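Local atomic coordinates of transcriptional regulator, TetR family (Marinobacter aquaeolei, PDB entry 3NNR), a protein that probably binds DNA through a helix-turn-helix motif and regulates transcription, as members of the TetR family do. Residues A[63-68]-A[120-125]; A[70-75]-A[131-136]; A[87-92]-A[185-190]; A[125-130]-A[150-155]. All blocks are in the same frame, centred on the assembly; numbering follows the deposited sequence.

Contact 1 (A[63-68]-A[120-125]); sequences LVDYYL and TNRCLA
Asp65 and Arg122 meet across the gap between two helices as CG of each lies beside its own backbone N, with chi1 -76° in the aspartate. The arginine chain then turns at chi3, and its guanidinium swings over to the carboxylate. The result is a salt bridge in which Asp65 OD2 lies 2.7 Å from Arg122 NH1. Asp65 OD1 is 3.0 Å from the same Arg122 NH1, so one terminal nitrogen faces both oxygens. The carboxylate carbon sits at the guanidinium edge, in its plane, but the two flat groups are turned 69° against each other, unlike the coplanar, two-pronged pairing of many Asp-Arg bridges. The other terminal nitrogen, Arg122 NH2, has a second anionic partner in Glu61, one helical turn before Asp65, so the guanidinium spans two acids at the outer margin of the interface.

Beside the salt bridge, Cys123 supplies a small, polarisable apolar group where the helices come together. Its SG rests 4.0 Å from Val64 CG1, and Leu68 CD1 approaches SG to 4.2 Å. Leu68 is also where the backbone first leaves helical geometry. Its carbonyl is joined to that of Arg122 by a water, which donates to Leu68 O and, weakly, to Arg122 O.

Helix 49-67 thus ends against the flank of the long helix 110-136, where Val64 and Asp65 also touch Phe119. Leu68 reaches Tyr84 and Val88 of helix 78-94, while Leu124 of helix 110-136 faces helix 145-160.

Contact 2 (A[70-75]-A[131-136]); sequences IPEDRP and FAKLAD
The 70-75 backbone has no regular structure and bends round the end of Lys133, bringing the carbonyls of Pro71 and Arg74 to the ammonium group, while the 131-136 backbone is the last part of a helix. Lys133 carries nearly the whole contact. Bends at chi2 and chi3 carry its NZ round to the loop, where it donates to Arg74 O at 2.7 Å. The C=O...N angle is 153°. The donor lies somewhat off the carbonyl plane, tilted by 27°. A second, weak bond runs from Lys133 NZ to Pro71 O at 3.3 Å. A lysine suits this place because a long aliphatic stem can carry several N-H donors to a loop whose carbonyls are not part of helical hydrogen bonding. The stem is used as well: Lys133 CD packs on Ile70 CG2 at 4.0 Å, the two chains pointing opposite ways.

Glu72 OE1 stands 4.1 Å from Lys133 NZ, beyond a salt bridge, and its stronger partner is Arg129, one turn earlier on the same helix. The loop links helix 49-67 to helix 78-94, where Ile70 and Pro71 touch Tyr84. On the other flank of helix 110-136, Phe131 packs against helix 145-160.

Contact 3 (A[87-92]-A[185-190]); sequences SVFDGL and QGIYQV
Phe89 reaches across to the start of helix 186-194 and sets its ring against Gly186 and Ile187. Its first torsion, chi1 -86°, leaves CG beside the backbone N and sends the ring off helix 78-94 towards helix 186-194. The far end of the ring, Phe89 CZ, comes within 3.7 Å of Gly186 C. Here the ring meets backbone, and glycine suits the spot: having no side chain, it lets the ring end come right up to the main chain.

CD2 and CE2 of the ring meet Ile187. This isoleucine has CG1 beside its own backbone N and anti to the carbonyl carbon (chi1 -69°), which puts that methylene 3.8 Å from both Phe89 CE2 and CD2. The two side chains cross at a slant, a purely apolar meeting of an aromatic ring with a branched aliphatic chain in a buried setting. Val190, one turn further on, also faces helix 78-94 and packs on Leu85.

The contact belongs to the protein interior. Helix 145-160 closes over it, Ile159 touching Phe89, Leu92 and Val190, while Leu92 also reaches Tyr60 of helix 49-67. On helix 186-194, Tyr188 and Gln189 pack against Ala150 and Leu153 of the second subunit, so this helix lies between the core of its own chain and helix 145-160 of its partner.

Contact 4 (A[125-130]-A[150-155]); sequences AAINRI and AMSLNV
Ile127 lies over Ser152 and alongside Val155. Its CG2, anti to the backbone N, covers the serine side chain, 3.6 Å from both Ser152 CB and OG. Its CD1 reaches past Ser152 O, at 3.8 Å, to the valine. There Ile127 CD1 meets Val155 CG1 at 4.0 Å, the two branched chains overlapping along their flanks with their ends directed oppositely. An unidentified bound molecule, probably from the crystallisation liquor though it may mark a pocket, lies about 4 Å from the Ile127 side chain.

A small residue at 152 suits the closeness of the helices, for the CA atoms of Ile127 and Ser152 are 5.7 Å apart. Ser152 OG lies beside its own backbone N (chi1 -67°) and is hydrogen-bonded to the carbonyl O of Arg148, one turn back in its helix. That bond satisfies the hydroxyl where it faces Ile127. Asn128 OD1 stands 3.5 Å from Ser152 OG, near it but not bonded to it.

The segment axes pass 9.0 Å apart at 119° between their N-to-C directions, well away from a straight antiparallel pair. Phe131 extends the packing over Ser152 and Val155, while Leu153 and Asn154 meet Phe165 and Leu193 of the second subunit. The contact joins two helices of the all-helical C-terminal domain, which in TetR-family regulators commonly serves ligand binding and dimerisation.

In the fold
All four contacts belong to the helical C-terminal region of this TetR-like regulator, and three of them draw on helix 110-136, along which contacts 1, 4 and 2 follow in that order. Contacts 1 and 4 share Ala125, their centres about 11 Å apart; contacts 2 and 4, about 13 Å apart, are joined by the Glu72-Arg129 salt bridge. Along the chain contact 1 closes before contact 4 opens, and contact 4 is nested within the long loop closed by contact 3. Val190 packing on Val155 joins those two. The long helix thus connects the outer loop and helix 49-67 with helices 145-160 and 186-194, which touch the second subunit.

Contact 1 (A[63-68]-A[120-125])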
loop_
_atom_site.group_PDB
_atom_site.type_symbol
_atom_site.label_atom_id
_atom_site.label_comp_id
_atom_site.label_asym_id
_atom_site.label_seq_id
_atom_site.Cartn_x
_atom_site.Cartn_y
_atom_site.Cartn_z
ATOM N N LEU A 63 -0.860 -21.322 1.730
ATOM C CA LEU A 63 -0.866 -21.246 0.272
ATOM C C LEU A 63 0.360 -20.502 -0.239
ATOM O O LEU A 63 1.098 -21.018 -1.070
ATOM C CB LEU A 63 -2.134 -20.533 -0.230
ATOM C CG LEU A 63 -2.569 -20.822 -1.659
ATOM C CD1 LEU A 63 -3.189 -22.219 -1.659
ATOM C CD2 LEU A 63 -3.545 -19.754 -2.205
ATOM N N VAL A 64 0.595 -19.314 0.307
ATOM C CA VAL A 64 1.718 -18.469 -0.115
ATOM C C VAL A 64 3.069 -19.132 0.214
ATOM O O VAL A 64 3.966 -19.152 -0.643
ATOM C CB VAL A 64 1.583 -17.065 0.457
ATOM C CG1 VAL A 64 2.798 -16.224 0.137
ATOM C CG2 VAL A 64 0.276 -16.422 -0.072
ATOM N N ASP A 65 3.193 -19.718 1.410
ATOM C CA ASP A 65 4.384 -20.503 1.781
ATOM C C ASP A 65 4.677 -21.643 0.802
ATOM O O ASP A 65 5.842 -21.935 0.534
ATOM C CB ASP A 65 4.228 -21.121 3.171
ATOM C CG ASP A 65 4.422 -20.130 4.297
ATOM O OD1 ASP A 65 4.884 -18.964 4.108
ATOM O OD2 ASP A 65 4.126 -20.549 5.435
ATOM N N TYR A 66 3.619 -22.291 0.314
ATOM C CA TYR A 66 3.728 -23.395 -0.646
ATOM C C TYR A 66 4.202 -22.802 -1.986
ATOM O O TYR A 66 5.123 -23.317 -2.561
ATOM C CB TYR A 66 2.371 -24.153 -0.763
ATOM C CG TYR A 66 2.336 -25.550 -1.377
ATOM C CD1 TYR A 66 3.338 -26.497 -1.128
ATOM C CD2 TYR A 66 1.208 -25.984 -2.091
ATOM C CE1 TYR A 66 3.257 -27.817 -1.658
ATOM C CE2 TYR A 66 1.123 -27.309 -2.633
ATOM C CZ TYR A 66 2.146 -28.228 -2.412
ATOM O OH TYR A 66 2.046 -29.563 -2.915
ATOM N N TYR A 67 3.615 -21.697 -2.445
ATOM C CA TYR A 67 4.081 -21.087 -3.685
ATOM C C TYR A 67 5.521 -20.555 -3.577
ATOM O O TYR A 67 6.294 -20.708 -4.515
ATOM C CB TYR A 67 3.162 -19.944 -4.151
ATOM C CG TYR A 67 1.714 -20.295 -4.459
ATOM C CD1 TYR A 67 1.352 -21.526 -5.005
ATOM C CD2 TYR A 67 0.705 -19.333 -4.292
ATOM C CE1 TYR A 67 0.021 -21.814 -5.319
ATOM C CE2 TYR A 67 -0.631 -19.608 -4.609
ATOM C CZ TYR A 67 -0.964 -20.840 -5.120
ATOM O OH TYR A 67 -2.272 -21.118 -5.424
ATOM N N LEU A 68 5.867 -19.949 -2.436
ATOM C CA LEU A 68 7.208 -19.363 -2.198
ATOM C C LEU A 68 8.217 -20.278 -1.480
ATOM O O LEU A 68 9.076 -19.783 -0.708
ATOM C CB LEU A 68 7.063 -18.062 -1.439
ATOM C CG LEU A 68 6.171 -17.018 -2.093
ATOM C CD1 LEU A 68 6.173 -15.739 -1.239
ATOM C CD2 LEU A 68 6.634 -16.742 -3.538
ATOM N N THR A 120 5.293 -12.065 6.954
ATOM C CA THR A 120 5.896 -10.969 6.190
ATOM C C THR A 120 7.425 -11.160 6.083
ATOM O O THR A 120 7.972 -11.041 4.975
ATOM C CB THR A 120 5.432 -9.630 6.760
ATOM O OG1 THR A 120 4.024 -9.565 6.530
ATOM C CG2 THR A 120 6.137 -8.387 6.102
ATOM N N ASN A 121 8.087 -11.541 7.184
ATOM C CA ASN A 121 9.532 -11.839 7.154
ATOM C C ASN A 121 9.896 -13.036 6.257
ATOM O O ASN A 121 10.923 -12.985 5.575
ATOM C CB ASN A 121 10.113 -12.029 8.559
ATOM C CG ASN A 121 10.118 -10.724 9.399
ATOM O OD1 ASN A 121 9.643 -9.672 8.977
ATOM N ND2 ASN A 121 10.658 -10.819 10.600
ATOM N N ARG A 122 9.067 -14.086 6.260
ATOM C CA ARG A 122 9.249 -15.247 5.372
ATOM C C ARG A 122 9.115 -14.814 3.909
ATOM O O ARG A 122 9.950 -15.187 3.062
ATOM C CB ARG A 122 8.248 -16.380 5.674
ATOM C CG ARG A 122 8.671 -17.304 6.815
ATOM C CD ARG A 122 7.690 -18.458 7.124
ATOM N NE ARG A 122 6.740 -18.061 8.168
ATOM C CZ ARG A 122 5.405 -18.059 8.101
ATOM N NH1 ARG A 122 4.748 -18.515 7.045
ATOM N NH2 ARG A 122 4.703 -17.625 9.159
ATOM N N CYS A 123 8.072 -14.033 3.624
ATOM C CA CYS A 123 7.841 -13.536 2.268
ATOM C C CYS A 123 9.018 -12.673 1.792
ATOM O O CYS A 123 9.568 -12.931 0.712
ATOM C CB CYS A 123 6.507 -12.794 2.162
ATOM S SG CYS A 123 5.081 -13.895 2.374
ATOM N N LEU A 124 9.441 -11.730 2.634
ATOM C CA LEU A 124 10.611 -10.881 2.357
ATOM C C LEU A 124 11.876 -11.713 2.160
ATOM O O LEU A 124 12.681 -11.403 1.285
ATOM C CB LEU A 124 10.860 -9.865 3.487
ATOM C CG LEU A 124 9.885 -8.711 3.673
ATOM C CD1 LEU A 124 10.222 -7.991 4.973
ATOM C CD2 LEU A 124 9.979 -7.775 2.476
ATOM N N ALA A 125 12.056 -12.738 3.000
ATOM C CA ALA A 125 13.191 -13.651 2.892
ATOM C C ALA A 125 13.131 -14.498 1.597
ATOM O O ALA A 125 14.167 -14.970 1.123
ATOM C CB ALA A 125 13.273 -14.549 4.135
HETATM O O HOH W 1 9.552 -18.423 2.211
#

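Contact 2 (A[70-75]-A[131-136])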
loop_
_atom_site.group_PDB
_atom_site.type_symbol
_atom_site.label_atom_id
_atom_site.label_comp_id
_atom_site.label_asym_id
_atom_site.label_seq_id
_atom_site.Cartn_x
_atom_site.Cartn_y
_atom_site.Cartn_z
ATOM N N ILE A 70 11.032 -22.020 -2.363
ATOM C CA ILE A 70 11.980 -21.921 -3.465
ATOM C C ILE A 70 12.810 -23.204 -3.570
ATOM O O ILE A 70 13.411 -23.628 -2.566
ATOM C CB ILE A 70 12.968 -20.711 -3.318
ATOM C CG1 ILE A 70 12.237 -19.405 -3.013
ATOM C CG2 ILE A 70 13.859 -20.556 -4.580
ATOM C CD1 ILE A 70 11.132 -19.060 -3.954
ATOM N N PRO A 71 12.833 -23.828 -4.766
ATOM C CA PRO A 71 13.694 -24.991 -4.940
ATOM C C PRO A 71 15.166 -24.568 -4.909
ATOM O O PRO A 71 15.526 -23.555 -5.538
ATOM C CB PRO A 71 13.310 -25.540 -6.326
ATOM C CG PRO A 71 12.108 -24.808 -6.728
ATOM C CD PRO A 71 12.038 -23.561 -5.972
ATOM N N GLU A 72 15.968 -25.317 -4.144
ATOM C CA GLU A 72 17.405 -25.057 -3.986
ATOM C C GLU A 72 18.290 -25.970 -4.852
ATOM O O GLU A 72 19.450 -25.640 -5.073
ATOM C CB GLU A 72 17.807 -25.154 -2.501
ATOM C CG GLU A 72 17.095 -24.147 -1.558
ATOM C CD GLU A 72 17.362 -22.664 -1.889
ATOM O OE1 GLU A 72 18.418 -22.342 -2.482
ATOM O OE2 GLU A 72 16.506 -21.812 -1.548
ATOM N N ASP A 73 17.738 -27.068 -5.373
ATOM C CA ASP A 73 18.493 -28.023 -6.210
ATOM C C ASP A 73 18.589 -27.706 -7.730
ATOM O O ASP A 73 19.053 -28.565 -8.484
ATOM C CB ASP A 73 17.977 -29.469 -5.972
ATOM C CG ASP A 73 16.512 -29.674 -6.391
ATOM O OD1 ASP A 73 15.751 -28.686 -6.548
ATOM O OD2 ASP A 73 16.109 -30.845 -6.526
ATOM N N ARG A 74 18.149 -26.521 -8.178
ATOM C CA ARG A 74 18.220 -26.114 -9.600
ATOM C C ARG A 74 18.283 -24.592 -9.714
ATOM O O ARG A 74 17.950 -23.918 -8.762
ATOM C CB ARG A 74 17.007 -26.657 -10.373
ATOM C CG ARG A 74 15.634 -26.310 -9.774
ATOM C CD ARG A 74 14.484 -26.899 -10.591
ATOM N NE ARG A 74 13.194 -26.728 -9.923
ATOM C CZ ARG A 74 12.661 -27.626 -9.101
ATOM N NH1 ARG A 74 13.305 -28.757 -8.858
ATOM N NH2 ARG A 74 11.490 -27.398 -8.528
ATOM N N PRO A 75 18.706 -24.046 -10.887
ATOM C CA PRO A 75 18.721 -22.571 -10.981
ATOM C C PRO A 75 17.323 -22.006 -11.261
ATOM O O PRO A 75 16.481 -22.697 -11.827
ATOM C CB PRO A 75 19.687 -22.294 -12.140
ATOM C CG PRO A 75 19.611 -23.494 -12.979
ATOM C CD PRO A 75 19.294 -24.664 -12.094
ATOM N N PHE A 131 15.920 -12.973 -5.754
ATOM C CA PHE A 131 16.939 -12.112 -6.331
ATOM C C PHE A 131 18.324 -12.753 -6.239
ATOM O O PHE A 131 19.086 -12.683 -7.201
ATOM C CB PHE A 131 17.017 -10.765 -5.628
ATOM C CG PHE A 131 15.830 -9.844 -5.834
ATOM C CD1 PHE A 131 15.106 -9.799 -7.032
ATOM C CD2 PHE A 131 15.554 -8.878 -4.854
ATOM C CE1 PHE A 131 14.062 -8.890 -7.196
ATOM C CE2 PHE A 131 14.521 -7.955 -5.014
ATOM C CZ PHE A 131 13.772 -7.958 -6.185
ATOM N N ALA A 132 18.637 -13.364 -5.092
ATOM C CA ALA A 132 19.920 -14.039 -4.902
ATOM C C ALA A 132 20.106 -15.087 -5.995
ATOM O O ALA A 132 21.191 -15.130 -6.613
ATOM C CB ALA A 132 20.051 -14.658 -3.490
ATOM N N LYS A 133 19.046 -15.873 -6.272
ATOM C CA LYS A 133 19.082 -16.885 -7.341
ATOM C C LYS A 133 19.108 -16.280 -8.751
ATOM O O LYS A 133 19.755 -16.842 -9.637
ATOM C CB LYS A 133 17.948 -17.932 -7.240
ATOM C CG LYS A 133 17.915 -18.738 -5.929
ATOM C CD LYS A 133 17.509 -20.191 -6.090
ATOM C CE LYS A 133 18.668 -20.991 -6.693
ATOM N NZ LYS A 133 18.476 -22.432 -6.539
ATOM N N LEU A 134 18.404 -15.169 -8.973
ATOM C CA LEU A 134 18.419 -14.472 -10.281
ATOM C C LEU A 134 19.844 -13.962 -10.612
ATOM O O LEU A 134 20.251 -13.928 -11.793
ATOM C CB LEU A 134 17.398 -13.322 -10.316
ATOM C CG LEU A 134 15.905 -13.706 -10.247
ATOM C CD1 LEU A 134 15.034 -12.484 -9.828
ATOM C CD2 LEU A 134 15.431 -14.345 -11.547
ATOM N N ALA A 135 20.578 -13.567 -9.563
ATOM C CA ALA A 135 21.967 -13.148 -9.672
ATOM C C ALA A 135 22.795 -14.370 -10.104
ATOM O O ALA A 135 23.493 -14.303 -11.111
ATOM C CB ALA A 135 22.480 -12.578 -8.331
ATOM N N ASP A 136 22.642 -15.484 -9.375
ATOM C CA ASP A 136 23.358 -16.755 -9.652
ATOM C C ASP A 136 23.108 -17.301 -11.058
ATOM O O ASP A 136 24.016 -17.839 -11.678
ATOM C CB ASP A 136 23.003 -17.843 -8.618
ATOM C CG ASP A 136 23.397 -17.464 -7.183
ATOM O OD1 ASP A 136 24.512 -16.936 -6.980
ATOM O OD2 ASP A 136 22.590 -17.712 -6.252
#

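Contact 3 (A[87-92]-A[185-190])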
loop_
_atom_site.group_PDB
_atom_site.type_symbol
_atom_site.label_atom_id
_atom_site.label_comp_id
_atom_site.label_asym_id
_atom_site.label_seq_id
_atom_site.Cartn_x
_atom_site.Cartn_y
_atom_site.Cartn_z
ATOM N N SER A 87 1.107 -16.030 -9.063
ATOM C CA SER A 87 0.480 -16.796 -7.994
ATOM C C SER A 87 0.232 -15.960 -6.756
ATOM O O SER A 87 -0.806 -16.100 -6.132
ATOM C CB SER A 87 1.313 -18.054 -7.674
ATOM O OG SER A 87 2.570 -17.752 -7.097
ATOM N N VAL A 88 1.193 -15.100 -6.413
ATOM C CA VAL A 88 1.049 -14.156 -5.312
ATOM C C VAL A 88 -0.056 -13.134 -5.668
ATOM O O VAL A 88 -0.881 -12.848 -4.826
ATOM C CB VAL A 88 2.396 -13.457 -4.951
ATOM C CG1 VAL A 88 2.186 -12.377 -3.951
ATOM C CG2 VAL A 88 3.369 -14.480 -4.381
ATOM N N PHE A 89 -0.076 -12.608 -6.899
ATOM C CA PHE A 89 -1.157 -11.680 -7.300
ATOM C C PHE A 89 -2.529 -12.356 -7.240
ATOM O O PHE A 89 -3.467 -11.745 -6.742
ATOM C CB PHE A 89 -0.929 -10.986 -8.658
ATOM C CG PHE A 89 -0.108 -9.725 -8.567
ATOM C CD1 PHE A 89 -0.688 -8.542 -8.125
ATOM C CD2 PHE A 89 1.221 -9.698 -8.939
ATOM C CE1 PHE A 89 0.070 -7.357 -8.033
ATOM C CE2 PHE A 89 1.968 -8.530 -8.865
ATOM C CZ PHE A 89 1.396 -7.366 -8.408
ATOM N N ASP A 90 -2.634 -13.595 -7.714
ATOM C CA ASP A 90 -3.886 -14.370 -7.594
ATOM C C ASP A 90 -4.288 -14.528 -6.129
ATOM O O ASP A 90 -5.463 -14.433 -5.807
ATOM C CB ASP A 90 -3.753 -15.769 -8.189
ATOM C CG ASP A 90 -5.068 -16.565 -8.116
ATOM O OD1 ASP A 90 -5.966 -16.245 -8.936
ATOM O OD2 ASP A 90 -5.190 -17.493 -7.253
ATOM N N GLY A 91 -3.316 -14.767 -5.250
ATOM C CA GLY A 91 -3.587 -14.881 -3.814
ATOM C C GLY A 91 -4.178 -13.603 -3.244
ATOM O O GLY A 91 -5.208 -13.632 -2.568
ATOM N N LEU A 92 -3.518 -12.484 -3.531
ATOM C CA LEU A 92 -3.974 -11.177 -3.108
ATOM C C LEU A 92 -5.409 -10.850 -3.593
ATOM O O LEU A 92 -6.149 -10.160 -2.882
ATOM C CB LEU A 92 -2.990 -10.086 -3.543
ATOM C CG LEU A 92 -1.606 -10.072 -2.868
ATOM C CD1 LEU A 92 -0.726 -9.063 -3.603
ATOM C CD2 LEU A 92 -1.692 -9.691 -1.415
ATOM N N GLN A 185 -1.724 -6.811 -14.053
ATOM C CA GLN A 185 -0.889 -5.759 -14.704
ATOM C C GLN A 185 0.101 -4.984 -13.723
ATOM O O GLN A 185 0.893 -4.145 -14.135
ATOM C CB GLN A 185 -1.830 -4.860 -15.537
ATOM C CG GLN A 185 -2.407 -5.638 -16.800
ATOM C CD GLN A 185 -3.872 -5.324 -17.173
ATOM O OE1 GLN A 185 -4.754 -5.402 -16.333
ATOM N NE2 GLN A 185 -4.131 -5.066 -18.462
ATOM N N GLY A 186 0.026 -5.287 -12.420
ATOM C CA GLY A 186 0.987 -4.852 -11.402
ATOM C C GLY A 186 2.350 -5.530 -11.504
ATOM O O GLY A 186 3.330 -5.072 -10.884
ATOM N N ILE A 187 2.417 -6.626 -12.263
ATOM C CA ILE A 187 3.675 -7.303 -12.578
ATOM C C ILE A 187 4.604 -6.349 -13.366
ATOM O O ILE A 187 5.807 -6.332 -13.121
ATOM C CB ILE A 187 3.428 -8.594 -13.351
ATOM C CG1 ILE A 187 2.766 -9.637 -12.437
ATOM C CG2 ILE A 187 4.733 -9.166 -13.909
ATOM C CD1 ILE A 187 2.407 -10.904 -13.169
ATOM N N TYR A 188 4.028 -5.558 -14.280
ATOM C CA TYR A 188 4.750 -4.543 -15.042
ATOM C C TYR A 188 5.486 -3.592 -14.084
ATOM O O TYR A 188 6.671 -3.278 -14.297
ATOM C CB TYR A 188 3.758 -3.775 -15.939
ATOM C CG TYR A 188 4.312 -2.611 -16.770
ATOM C CD1 TYR A 188 5.175 -2.831 -17.858
ATOM C CD2 TYR A 188 3.908 -1.284 -16.514
ATOM C CE1 TYR A 188 5.658 -1.754 -18.631
ATOM C CE2 TYR A 188 4.379 -0.215 -17.286
ATOM C CZ TYR A 188 5.258 -0.452 -18.339
ATOM O OH TYR A 188 5.720 0.619 -19.088
ATOM N N GLN A 189 4.787 -3.180 -13.022
ATOM C CA GLN A 189 5.359 -2.282 -12.004
ATOM C C GLN A 189 6.472 -2.934 -11.176
ATOM O O GLN A 189 7.453 -2.256 -10.851
ATOM C CB GLN A 189 4.265 -1.712 -11.091
ATOM C CG GLN A 189 3.260 -0.803 -11.821
ATOM C CD GLN A 189 3.875 0.439 -12.395
ATOM O OE1 GLN A 189 4.639 1.109 -11.726
ATOM N NE2 GLN A 189 3.531 0.768 -13.626
ATOM N N VAL A 190 6.318 -4.214 -10.826
ATOM C CA VAL A 190 7.360 -4.954 -10.094
ATOM C C VAL A 190 8.601 -5.146 -10.972
ATOM O O VAL A 190 9.724 -4.935 -10.516
ATOM C CB VAL A 190 6.879 -6.326 -9.566
ATOM C CG1 VAL A 190 8.031 -7.071 -8.953
ATOM C CG2 VAL A 190 5.763 -6.130 -8.518
#

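Contact 4 (A[125-130]-A[150-155])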
loop_
_atom_site.group_PDB
_atom_site.type_symbol
_atom_site.label_atom_id
_atom_site.label_comp_id
_atom_site.label_asym_id
_atom_site.label_seq_id
_atom_site.Cartn_x
_atom_site.Cartn_y
_atom_site.Cartn_z
ATOM N N ALA A 125 12.056 -12.738 3.000
ATOM C CA ALA A 125 13.191 -13.651 2.892
ATOM C C ALA A 125 13.131 -14.498 1.597
ATOM O O ALA A 125 14.167 -14.970 1.123
ATOM C CB ALA A 125 13.273 -14.549 4.135
ATOM N N ALA A 126 11.933 -14.706 1.050
ATOM C CA ALA A 126 11.777 -15.420 -0.224
ATOM C C ALA A 126 12.096 -14.457 -1.381
ATOM O O ALA A 126 12.670 -14.873 -2.395
ATOM C CB ALA A 126 10.384 -16.011 -0.357
ATOM N N ILE A 127 11.746 -13.173 -1.228
ATOM C CA ILE A 127 12.064 -12.160 -2.256
ATOM C C ILE A 127 13.589 -11.989 -2.331
ATOM O O ILE A 127 14.144 -11.970 -3.428
ATOM C CB ILE A 127 11.362 -10.827 -2.018
ATOM C CG1 ILE A 127 9.836 -10.988 -2.117
ATOM C CG2 ILE A 127 11.801 -9.799 -3.054
ATOM C CD1 ILE A 127 9.062 -9.818 -1.545
ATOM N N ASN A 128 14.257 -11.893 -1.177
ATOM C CA ASN A 128 15.735 -11.838 -1.135
ATOM C C ASN A 128 16.315 -13.017 -1.864
ATOM O O ASN A 128 17.177 -12.857 -2.746
ATOM C CB ASN A 128 16.310 -11.832 0.303
ATOM C CG ASN A 128 16.520 -10.436 0.845
ATOM O OD1 ASN A 128 17.334 -9.677 0.316
ATOM N ND2 ASN A 128 15.817 -10.097 1.920
ATOM N N ARG A 129 15.792 -14.189 -1.506
ATOM C CA ARG A 129 16.278 -15.428 -2.048
ATOM C C ARG A 129 16.071 -15.546 -3.567
ATOM O O ARG A 129 16.967 -16.030 -4.257
ATOM C CB ARG A 129 15.716 -16.633 -1.269
ATOM C CG ARG A 129 16.406 -17.960 -1.551
ATOM C CD ARG A 129 17.953 -17.880 -1.416
ATOM N NE ARG A 129 18.610 -19.127 -1.805
ATOM C CZ ARG A 129 19.883 -19.249 -2.208
ATOM N NH1 ARG A 129 20.702 -18.189 -2.332
ATOM N NH2 ARG A 129 20.340 -20.459 -2.530
ATOM N N ILE A 130 14.935 -15.052 -4.077
ATOM C CA ILE A 130 14.661 -15.049 -5.529
ATOM C C ILE A 130 15.688 -14.178 -6.251
ATOM O O ILE A 130 16.268 -14.604 -7.234
ATOM C CB ILE A 130 13.230 -14.582 -5.856
ATOM C CG1 ILE A 130 12.218 -15.680 -5.472
ATOM C CG2 ILE A 130 13.083 -14.309 -7.344
ATOM C CD1 ILE A 130 10.814 -15.136 -5.173
ATOM N N ALA A 150 16.675 -3.592 0.684
ATOM C CA ALA A 150 15.904 -2.406 0.333
ATOM C C ALA A 150 15.038 -2.713 -0.894
ATOM O O ALA A 150 13.829 -2.502 -0.864
ATOM C CB ALA A 150 16.815 -1.236 0.051
HETATM N N MSE A 151 15.649 -3.233 -1.950
HETATM C CA MSE A 151 14.886 -3.563 -3.162
HETATM C C MSE A 151 13.781 -4.578 -2.941
HETATM O O MSE A 151 12.744 -4.474 -3.589
HETATM C CB MSE A 151 15.797 -4.030 -4.289
HETATM C CG MSE A 151 16.354 -2.883 -5.061
HETATM SE SE MSE A 151 17.938 -3.392 -5.952
HETATM C CE MSE A 151 17.584 -5.308 -6.428
ATOM N N SER A 152 14.024 -5.538 -2.043
ATOM C CA SER A 152 13.065 -6.580 -1.705
ATOM C C SER A 152 11.848 -6.000 -1.015
ATOM O O SER A 152 10.725 -6.366 -1.316
ATOM C CB SER A 152 13.728 -7.670 -0.838
ATOM O OG SER A 152 14.721 -8.391 -1.579
ATOM N N LEU A 153 12.082 -5.092 -0.085
ATOM C CA LEU A 153 10.998 -4.380 0.571
ATOM C C LEU A 153 10.148 -3.592 -0.451
ATOM O O LEU A 153 8.918 -3.642 -0.368
ATOM C CB LEU A 153 11.541 -3.458 1.674
ATOM C CG LEU A 153 10.562 -2.801 2.634
ATOM C CD1 LEU A 153 9.613 -3.821 3.226
ATOM C CD2 LEU A 153 11.327 -2.059 3.734
ATOM N N ASN A 154 10.791 -2.929 -1.428
ATOM C CA ASN A 154 10.059 -2.188 -2.480
ATOM C C ASN A 154 9.136 -3.099 -3.290
ATOM O O ASN A 154 8.020 -2.711 -3.588
ATOM C CB ASN A 154 10.994 -1.392 -3.396
ATOM C CG ASN A 154 11.557 -0.134 -2.729
ATOM O OD1 ASN A 154 11.002 0.385 -1.770
ATOM N ND2 ASN A 154 12.646 0.368 -3.265
ATOM N N VAL A 155 9.595 -4.309 -3.608
ATOM C CA VAL A 155 8.758 -5.322 -4.267
ATOM C C VAL A 155 7.510 -5.585 -3.421
ATOM O O VAL A 155 6.402 -5.461 -3.925
ATOM C CB VAL A 155 9.501 -6.640 -4.508
ATOM C CG1 VAL A 155 8.546 -7.720 -4.886
ATOM C CG2 VAL A 155 10.508 -6.457 -5.587
#